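Local coordinates for protein NADH dehydrogenase, putative (Plasmodium falciparum, PDB 5JWC) that probably oxidises NADH and passes the electrons through its FAD to ubiquinone, and binds the antimalarial quinolone RYL-552, at residues G75-N80 / F506-K511; S36-F41 / N61-T66. All coordinates share one frame; numbering follows the deposited sequence.

Contact 1 of 2, residues G75-N80 / F506-K511; sequences GTLSVN and FIDFIK. With 4W0 (5-fluoro-3-methyl-2-{4-[4-(trifluoromethoxy)benzyl]phenyl}quinolin-4(1H)-one), chain K; 4W0 (5-fluoro-3-methyl-2-{4-[4-(trifluoromethoxy)benzyl]phenyl}quinolin-4(1H)-one), chain L.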
loop_
_atom_site.group_PDB
_atom_site.type_symbol
_atom_site.label_atom_id
_atom_site.label_comp_id
_atom_site.label_asym_id
_atom_site.label_seq_id
_atom_site.Cartn_x
_atom_site.Cartn_y
_atom_site.Cartn_z
ATOM N N GLY A 75 -7.277 7.168 -6.000
ATOM C CA GLY A 75 -5.914 6.931 -6.435
ATOM C C GLY A 75 -5.272 8.116 -7.139
ATOM O O GLY A 75 -4.237 7.969 -7.775
ATOM N N THR A 76 -5.871 9.299 -7.029
ATOM C CA THR A 76 -5.271 10.498 -7.621
ATOM C C THR A 76 -3.905 10.832 -6.986
ATOM O O THR A 76 -2.989 11.301 -7.663
ATOM C CB THR A 76 -6.220 11.725 -7.492
ATOM O OG1 THR A 76 -7.355 11.549 -8.349
ATOM C CG2 THR A 76 -5.512 13.013 -7.885
ATOM N N LEU A 77 -3.780 10.608 -5.681
ATOM C CA LEU A 77 -2.506 10.788 -4.991
ATOM C C LEU A 77 -2.206 9.519 -4.198
ATOM O O LEU A 77 -3.115 8.753 -3.915
ATOM C CB LEU A 77 -2.558 11.995 -4.058
ATOM C CG LEU A 77 -2.809 13.347 -4.712
ATOM C CD1 LEU A 77 -2.989 14.404 -3.620
ATOM C CD2 LEU A 77 -1.655 13.709 -5.621
ATOM N N SER A 78 -0.948 9.310 -3.823
ATOM C CA SER A 78 -0.559 8.106 -3.091
ATOM C C SER A 78 -0.319 8.368 -1.597
ATOM O O SER A 78 -0.322 9.514 -1.125
ATOM C CB SER A 78 0.707 7.501 -3.702
ATOM O OG SER A 78 1.792 8.411 -3.594
ATOM N N VAL A 79 -0.108 7.288 -0.854
ATOM C CA VAL A 79 0.083 7.389 0.572
ATOM C C VAL A 79 1.317 8.218 0.933
ATOM O O VAL A 79 1.325 8.882 1.965
ATOM C CB VAL A 79 0.159 5.985 1.204
ATOM C CG1 VAL A 79 0.581 6.049 2.675
ATOM C CG2 VAL A 79 -1.200 5.332 1.104
ATOM N N ASN A 80 2.352 8.201 0.097
ATOM C CA ASN A 80 3.550 8.999 0.413
ATOM C C ASN A 80 3.297 10.511 0.431
ATOM O O ASN A 80 4.041 11.265 1.082
ATOM C CB ASN A 80 4.690 8.670 -0.565
ATOM C CG ASN A 80 5.233 7.252 -0.364
ATOM O OD1 ASN A 80 5.168 6.414 -1.261
ATOM N ND2 ASN A 80 5.735 6.976 0.837
ATOM N N PHE A 506 4.219 16.220 -6.607
ATOM C CA PHE A 506 4.519 16.545 -7.989
ATOM C C PHE A 506 4.560 15.277 -8.861
ATOM O O PHE A 506 3.977 15.237 -9.955
ATOM C CB PHE A 506 5.841 17.316 -8.057
ATOM C CG PHE A 506 6.266 17.670 -9.457
ATOM C CD1 PHE A 506 5.749 18.778 -10.086
ATOM C CD2 PHE A 506 7.176 16.889 -10.143
ATOM C CE1 PHE A 506 6.139 19.115 -11.376
ATOM C CE2 PHE A 506 7.570 17.222 -11.438
ATOM C CZ PHE A 506 7.040 18.335 -12.053
ATOM N N ILE A 507 5.249 14.244 -8.376
ATOM C CA ILE A 507 5.412 13.003 -9.144
ATOM C C ILE A 507 4.062 12.338 -9.407
ATOM O O ILE A 507 3.793 11.864 -10.517
ATOM C CB ILE A 507 6.329 11.990 -8.417
ATOM C CG1 ILE A 507 7.772 12.507 -8.341
ATOM C CG2 ILE A 507 6.264 10.593 -9.085
ATOM C CD1 ILE A 507 8.351 12.949 -9.677
ATOM N N ASP A 508 3.206 12.315 -8.388
ATOM C CA ASP A 508 1.895 11.704 -8.535
ATOM C C ASP A 508 1.062 12.364 -9.630
ATOM O O ASP A 508 0.335 11.683 -10.354
ATOM C CB ASP A 508 1.126 11.747 -7.209
ATOM C CG ASP A 508 1.498 10.592 -6.287
ATOM O OD1 ASP A 508 2.330 9.740 -6.693
ATOM O OD2 ASP A 508 0.945 10.525 -5.164
ATOM N N PHE A 509 1.157 13.684 -9.768
ATOM C CA PHE A 509 0.393 14.335 -10.829
ATOM C C PHE A 509 0.987 14.023 -12.201
ATOM O O PHE A 509 0.242 13.789 -13.149
ATOM C CB PHE A 509 0.284 15.842 -10.574
ATOM C CG PHE A 509 -0.810 16.188 -9.597
ATOM C CD1 PHE A 509 -2.132 15.868 -9.893
ATOM C CD2 PHE A 509 -0.529 16.807 -8.386
ATOM C CE1 PHE A 509 -3.149 16.151 -9.006
ATOM C CE2 PHE A 509 -1.529 17.105 -7.509
ATOM C CZ PHE A 509 -2.852 16.775 -7.815
ATOM N N ILE A 510 2.313 13.995 -12.308
ATOM C CA ILE A 510 2.945 13.498 -13.529
ATOM C C ILE A 510 2.502 12.062 -13.829
ATOM O O ILE A 510 2.121 11.741 -14.957
ATOM C CB ILE A 510 4.477 13.520 -13.452
ATOM C CG1 ILE A 510 4.983 14.945 -13.219
ATOM C CG2 ILE A 510 5.082 12.942 -14.743
ATOM C CD1 ILE A 510 4.603 15.894 -14.319
ATOM N N LYS A 511 2.553 11.204 -12.811
ATOM C CA LYS A 511 2.220 9.797 -12.973
ATOM C C LYS A 511 0.798 9.619 -13.488
ATOM O O LYS A 511 0.542 8.847 -14.411
ATOM C CB LYS A 511 2.402 9.054 -11.641
ATOM C CG LYS A 511 2.160 7.531 -11.713
ATOM C CD LYS A 511 0.690 7.138 -11.456
ATOM C CE LYS A 511 0.456 5.639 -11.734
ATOM N NZ LYS A 511 1.180 4.775 -10.744
HETATM C C1 4W0 K . 7.391 -1.176 0.062
HETATM C C2 4W0 K . 6.179 -0.983 0.741
HETATM C C3 4W0 K . 5.639 0.313 0.817
HETATM C C4 4W0 K . 6.273 1.432 0.230
HETATM C C5 4W0 K . 7.478 1.223 -0.444
HETATM C C6 4W0 K . 8.036 -0.059 -0.531
HETATM O O1 4W0 K . -3.273 1.208 9.147
HETATM C C7 4W0 K . 5.678 2.819 0.332
HETATM C C8 4W0 K . 4.416 2.989 1.032
HETATM C C9 4W0 K . 3.795 1.792 1.650
HETATM C C10 4W0 K . 2.474 1.771 2.333
HETATM C C11 4W0 K . 1.410 2.166 1.526
HETATM C C12 4W0 K . 0.133 2.167 2.035
HETATM C C13 4W0 K . -0.044 1.723 3.322
HETATM C C14 4W0 K . 1.003 1.283 4.124
HETATM C C15 4W0 K . 2.283 1.301 3.612
HETATM O O2 4W0 K . 6.221 3.797 -0.162
HETATM N N 4W0 K . 4.367 0.491 1.526
HETATM C C16 4W0 K . -1.468 1.719 3.767
HETATM C C17 4W0 K . -1.883 1.597 5.200
HETATM C C18 4W0 K . -1.505 2.536 6.148
HETATM C C19 4W0 K . -1.965 2.408 7.452
HETATM C C20 4W0 K . -2.803 1.357 7.809
HETATM C C21 4W0 K . -3.190 0.434 6.836
HETATM C C22 4W0 K . -2.737 0.556 5.533
HETATM C C23 4W0 K . 3.803 4.373 1.116
HETATM F F1 4W0 K . 8.093 2.253 -0.997
HETATM C C24 4W0 K . -2.391 0.969 10.248
HETATM F F2 4W0 K . -1.258 0.447 9.752
HETATM F F3 4W0 K . -2.928 0.089 11.119
HETATM F F4 4W0 K . -2.197 2.099 10.978
HETATM C C1 4W0 L . -4.123 5.111 -3.610
HETATM C C2 4W0 L . -3.885 3.776 -3.262
HETATM C C3 4W0 L . -2.825 3.092 -3.894
HETATM C C4 4W0 L . -1.991 3.715 -4.846
HETATM C C5 4W0 L . -2.241 5.047 -5.179
HETATM C C6 4W0 L . -3.286 5.745 -4.565
HETATM O O1 4W0 L . -3.227 -8.970 -2.125
HETATM C C7 4W0 L . -0.857 2.966 -5.498
HETATM C C8 4W0 L . -0.620 1.583 -5.128
HETATM C C9 4W0 L . -1.524 0.965 -4.130
HETATM C C10 4W0 L . -1.363 -0.414 -3.593
HETATM C C11 4W0 L . -0.149 -0.613 -2.943
HETATM C C12 4W0 L . 0.140 -1.827 -2.375
HETATM C C13 4W0 L . -0.813 -2.810 -2.426
HETATM C C14 4W0 L . -2.051 -2.620 -3.030
HETATM C C15 4W0 L . -2.330 -1.394 -3.617
HETATM O O2 4W0 L . -0.141 3.485 -6.331
HETATM N N 4W0 L . -2.582 1.702 -3.511
HETATM C C16 4W0 L . -0.395 -4.072 -1.736
HETATM C C17 4W0 L . -1.162 -5.345 -1.892
HETATM C C18 4W0 L . -1.305 -5.952 -3.130
HETATM C C19 4W0 L . -1.988 -7.161 -3.211
HETATM C C20 4W0 L . -2.516 -7.744 -2.062
HETATM C C21 4W0 L . -2.350 -7.124 -0.829
HETATM C C22 4W0 L . -1.668 -5.924 -0.742
HETATM C C23 4W0 L . 0.530 0.847 -5.785
HETATM F F1 4W0 L . -1.471 5.649 -6.076
HETATM C C24 4W0 L . -4.486 -9.024 -2.789
HETATM F F2 4W0 L . -5.136 -7.871 -2.586
HETATM F F3 4W0 L . -5.230 -10.072 -2.362
HETATM F F4 4W0 L . -4.278 -9.218 -4.103
#
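Ser78 and Asp508 meet because the first torsion of each side chain aims its polar end at the other. At Ser78, OG is tucked between the backbone N and the carbonyl carbon (chi1 62°), which turns the hydroxyl to the same side as the backbone N-H, where both reach Asp508 OD2. At Asp508, CG stands opposite the carbonyl carbon (chi1 -84°) and the carboxylate reaches off the helix into this pair of donors. Both hydrogen bonds fall on one oxygen. Ser78 OG donates to Asp508 OD2 (2.8 Å), meeting the syn lone pair of that oxygen, whereas Ser78 N, at 2.6 Å from Asp508 OD2, comes in from above the carboxylate plane with a bent N-H...O angle of 147°. Two donors on one oxygen limit the carboxylate's freedom to turn and would help to keep the buried acid charged.

Next to it, Leu77 CD2 touches Asp508 CB (3.8 Å) and lies over one face of the Phe509 ring, towards the rim, in a CH-pi contact 4.2 Å from the centroid. Thr76 CG2 comes up obliquely to Phe509 CE1, while Thr76 OG1 is hydrogen-bonded to Glu206 and Arg517. Lys489 makes a cation-pi contact with Phe509.

The backbone of 75-80 turns towards one inhibitor molecule, with Leu77 O 3.1 Å from its quinolone C6. Val79 CG2 packs against a second molecule at its C12 (3.6 Å). The contact thus joins helix 499-515, in the NDH2 C-terminal region, to a loop that lines two RYL-552 pockets of this NADH dehydrogenase.

Contact 2 of 2, residues S36-F41 / N61-T66; sequences SGWGGF and NYFTFT. With FAD (flavin-adenine dinucleotide), chain C.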
loop_
_atom_site.group_PDB
_atom_site.type_symbol
_atom_site.label_atom_id
_atom_site.label_comp_id
_atom_site.label_asym_id
_atom_site.label_seq_id
_atom_site.Cartn_x
_atom_site.Cartn_y
_atom_site.Cartn_z
ATOM N N SER A 36 -0.688 12.134 17.282
ATOM C CA SER A 36 0.259 12.425 16.214
ATOM C C SER A 36 -0.460 13.070 15.017
ATOM O O SER A 36 -0.142 12.794 13.862
ATOM C CB SER A 36 0.983 11.143 15.770
ATOM O OG SER A 36 0.064 10.073 15.518
ATOM N N GLY A 37 -1.438 13.926 15.300
ATOM C CA GLY A 37 -2.244 14.504 14.246
ATOM C C GLY A 37 -1.900 15.957 14.010
ATOM O O GLY A 37 -0.797 16.385 14.314
ATOM N N TRP A 38 -2.856 16.726 13.494
ATOM C CA TRP A 38 -2.566 18.118 13.150
ATOM C C TRP A 38 -2.080 18.912 14.362
ATOM O O TRP A 38 -1.132 19.681 14.262
ATOM C CB TRP A 38 -3.787 18.788 12.507
ATOM C CG TRP A 38 -3.885 18.465 11.019
ATOM C CD1 TRP A 38 -4.643 17.501 10.447
ATOM C CD2 TRP A 38 -3.156 19.092 9.958
ATOM N NE1 TRP A 38 -4.453 17.488 9.087
ATOM C CE2 TRP A 38 -3.548 18.457 8.757
ATOM C CE3 TRP A 38 -2.227 20.140 9.894
ATOM C CZ2 TRP A 38 -3.048 18.840 7.510
ATOM C CZ3 TRP A 38 -1.723 20.514 8.652
ATOM C CH2 TRP A 38 -2.130 19.858 7.484
ATOM N N GLY A 39 -2.702 18.708 15.508
ATOM C CA GLY A 39 -2.244 19.384 16.704
ATOM C C GLY A 39 -0.928 18.828 17.227
ATOM O O GLY A 39 0.060 19.558 17.373
ATOM N N GLY A 40 -0.926 17.528 17.516
ATOM C CA GLY A 40 0.214 16.889 18.151
ATOM C C GLY A 40 1.483 17.004 17.336
ATOM O O GLY A 40 2.521 17.405 17.861
ATOM N N PHE A 41 1.401 16.662 16.052
ATOM C CA PHE A 41 2.560 16.698 15.161
ATOM C C PHE A 41 3.077 18.118 14.956
ATOM O O PHE A 41 4.295 18.352 14.990
ATOM C CB PHE A 41 2.214 16.045 13.799
ATOM C CG PHE A 41 3.391 15.911 12.847
ATOM C CD1 PHE A 41 4.547 15.267 13.228
ATOM C CD2 PHE A 41 3.326 16.439 11.570
ATOM C CE1 PHE A 41 5.631 15.143 12.338
ATOM C CE2 PHE A 41 4.399 16.315 10.669
ATOM C CZ PHE A 41 5.552 15.659 11.064
ATOM N N ASN A 61 1.935 5.837 14.321
ATOM C CA ASN A 61 3.305 6.348 14.295
ATOM C C ASN A 61 3.593 7.198 13.059
ATOM O O ASN A 61 4.746 7.449 12.707
ATOM C CB ASN A 61 4.314 5.202 14.445
ATOM C CG ASN A 61 4.520 4.435 13.176
ATOM O OD1 ASN A 61 3.586 4.235 12.405
ATOM N ND2 ASN A 61 5.751 3.994 12.951
ATOM N N TYR A 62 2.533 7.674 12.421
ATOM C CA TYR A 62 2.673 8.629 11.331
ATOM C C TYR A 62 1.639 9.744 11.501
ATOM O O TYR A 62 0.636 9.550 12.161
ATOM C CB TYR A 62 2.507 7.934 9.964
ATOM C CG TYR A 62 1.231 7.123 9.884
ATOM C CD1 TYR A 62 0.053 7.683 9.392
ATOM C CD2 TYR A 62 1.192 5.808 10.329
ATOM C CE1 TYR A 62 -1.105 6.966 9.321
ATOM C CE2 TYR A 62 0.010 5.063 10.259
ATOM C CZ TYR A 62 -1.133 5.659 9.760
ATOM O OH TYR A 62 -2.313 4.954 9.702
ATOM N N PHE A 63 1.909 10.900 10.901
ATOM C CA PHE A 63 0.953 12.003 10.791
ATOM C C PHE A 63 0.171 11.822 9.495
ATOM O O PHE A 63 0.753 11.440 8.481
ATOM C CB PHE A 63 1.694 13.351 10.803
ATOM C CG PHE A 63 0.938 14.498 10.145
ATOM C CD1 PHE A 63 -0.058 15.192 10.835
ATOM C CD2 PHE A 63 1.250 14.897 8.838
ATOM C CE1 PHE A 63 -0.736 16.267 10.237
ATOM C CE2 PHE A 63 0.576 15.955 8.235
ATOM C CZ PHE A 63 -0.412 16.641 8.937
ATOM N N THR A 64 -1.134 12.097 9.523
ATOM C CA THR A 64 -1.961 11.999 8.320
ATOM C C THR A 64 -2.370 13.370 7.811
ATOM O O THR A 64 -3.024 14.135 8.533
ATOM C CB THR A 64 -3.233 11.186 8.587
ATOM O OG1 THR A 64 -2.863 9.864 8.998
ATOM C CG2 THR A 64 -4.146 11.126 7.317
ATOM N N PHE A 65 -1.980 13.675 6.581
ATOM C CA PHE A 65 -2.381 14.923 5.938
ATOM C C PHE A 65 -3.837 14.788 5.457
ATOM O O PHE A 65 -4.101 14.559 4.271
ATOM C CB PHE A 65 -1.421 15.267 4.781
ATOM C CG PHE A 65 -1.472 16.720 4.349
ATOM C CD1 PHE A 65 -0.663 17.674 4.947
ATOM C CD2 PHE A 65 -2.343 17.123 3.336
ATOM C CE1 PHE A 65 -0.729 19.015 4.549
ATOM C CE2 PHE A 65 -2.405 18.454 2.933
ATOM C CZ PHE A 65 -1.598 19.402 3.550
ATOM N N THR A 66 -4.779 14.936 6.391
ATOM C CA THR A 66 -6.196 14.630 6.137
ATOM C C THR A 66 -6.867 15.321 4.932
ATOM O O THR A 66 -7.720 14.711 4.289
ATOM C CB THR A 66 -7.049 14.941 7.388
ATOM O OG1 THR A 66 -6.763 16.262 7.849
ATOM C CG2 THR A 66 -6.712 13.962 8.515
HETATM P PA FAD C . -6.165 14.422 14.456
HETATM O O1A FAD C . -7.236 13.479 13.988
HETATM O O2A FAD C . -5.446 15.117 13.354
HETATM O O5B FAD C . -5.116 13.652 15.403
HETATM C C5B FAD C . -5.530 12.939 16.546
HETATM C C4B FAD C . -4.371 12.032 16.926
HETATM O O4B FAD C . -4.608 11.484 18.207
HETATM C C3B FAD C . -4.232 10.860 15.950
HETATM O O3B FAD C . -2.859 10.632 15.717
HETATM C C2B FAD C . -4.770 9.685 16.737
HETATM O O2B FAD C . -4.144 8.487 16.340
HETATM C C1B FAD C . -4.350 10.099 18.142
HETATM N N9A FAD C . -5.093 9.462 19.232
HETATM C C8A FAD C . -6.422 9.109 19.261
HETATM N N7A FAD C . -6.675 8.568 20.479
HETATM C C5A FAD C . -5.541 8.577 21.214
HETATM C C6A FAD C . -5.264 8.147 22.502
HETATM N N6A FAD C . -6.240 7.679 23.279
HETATM N N1A FAD C . -3.988 8.299 22.996
HETATM C C2A FAD C . -3.002 8.869 22.212
HETATM N N3A FAD C . -3.286 9.292 20.927
HETATM C C4A FAD C . -4.537 9.137 20.439
HETATM N N1 FAD C . -9.433 20.587 8.042
HETATM C C2 FAD C . -9.117 21.728 7.356
HETATM O O2 FAD C . -8.813 22.738 7.979
HETATM N N3 FAD C . -9.120 21.749 5.971
HETATM C C4 FAD C . -9.432 20.631 5.244
HETATM O O4 FAD C . -9.414 20.681 4.007
HETATM C C4X FAD C . -9.742 19.461 5.928
HETATM N N5 FAD C . -10.063 18.311 5.242
HETATM C C5X FAD C . -10.368 17.154 5.950
HETATM C C6 FAD C . -10.668 15.991 5.266
HETATM C C7 FAD C . -10.980 14.819 5.946
HETATM C C7M FAD C . -11.313 13.576 5.153
HETATM C C8 FAD C . -10.976 14.806 7.335
HETATM C C8M FAD C . -11.311 13.555 8.090
HETATM C C9 FAD C . -10.670 15.978 8.029
HETATM C C9A FAD C . -10.359 17.149 7.341
HETATM N N10 FAD C . -10.047 18.313 8.022
HETATM C C10 FAD C . -9.736 19.451 7.326
HETATM C "C1'" FAD C . -10.079 18.370 9.521
HETATM C "C2'" FAD C . -8.793 18.011 10.220
HETATM O "O2'" FAD C . -8.396 16.733 9.809
HETATM C "C3'" FAD C . -9.092 17.948 11.707
HETATM O "O3'" FAD C . -9.689 19.145 12.151
HETATM C "C4'" FAD C . -7.763 17.711 12.403
HETATM O "O4'" FAD C . -7.423 16.372 12.151
HETATM C "C5'" FAD C . -7.822 17.968 13.901
HETATM O "O5'" FAD C . -6.516 17.789 14.408
HETATM P P FAD C . -6.300 16.982 15.785
HETATM O O1P FAD C . -4.835 17.022 16.154
HETATM O O2P FAD C . -7.229 17.595 16.796
HETATM O O3P FAD C . -6.832 15.483 15.473
#
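Phe63 is wedged between Phe41 and Trp38, and the packing here is close. Its CG lies opposite the backbone N (chi1 156°), which swings the ring from the strand onto the start of helix 38-46. Phe41 CD2 covers one face at 3.4 Å from Phe63 CG; the two rings are nearly parallel but slid so far apart that they barely overlap, and Phe63 CB sits over the Phe41 ring. With its far edge Phe63 points into the face of the Trp38 indole, CZ lying 3.6 Å from Trp38 CE2, a T-shaped pair with planes at 82°. Phe65 closes the aromatic cluster at the indole's outer rim, its CE1 3.4 Å from Trp38 CH2.

Gly37 and Gly40 belong to what appears to be the GxGxxG turn of a Rossmann-type dinucleotide-binding fold, between strand 30-34 and helix 38-46. Gly37 takes the N-cap position, and the next amides grip the FAD diphosphate: Trp38 N is 3.1 Å from O2A and Gly39 N 2.8 Å from O1P, at the helix end whose dipole would favour the negative charge. The indole reaches the cofactor's ribityl chain at one remove: Trp38 NE1 donates to Thr66 OG1 (2.9 Å) with the oxygen tilted 21° from the ring plane, and Thr66 OG1 is in turn hydrogen-bonded to the ribityl O2' of FAD at 2.6 Å.

Towards Asn61 and Tyr62 the packing thins, though it is not open to solvent. Ser36 OG stays 3.4 Å from Tyr62 O. The same hydroxyl is hydrogen-bonded to Arg60 O and to Ser58 OG. The Tyr62 side chain starts away from 36-41, and lies against a bound inhibitor and Ile520 of the second subunit.

In the fold
The centre of contact 2 is about 11 Å from the centre of the chain, that of contact 1 about 22 Å; both are nonetheless largely buried. They share no helix or strand. Contact 2 joins two elements close in sequence, and its chemistry is mainly aromatic, with backbone amides turned to the cofactor. Contact 1 brings together regions more than 400 residues apart through a carboxylate with two donors and a small apolar patch. Their centres are about 20 Å apart and they do not touch, but one inhibitor pocket draws on both, taking Tyr62 from contact 2 and Val79 and Asn80 from contact 1. Ile520 of the second subunit packs on Tyr62 and Val79 alike.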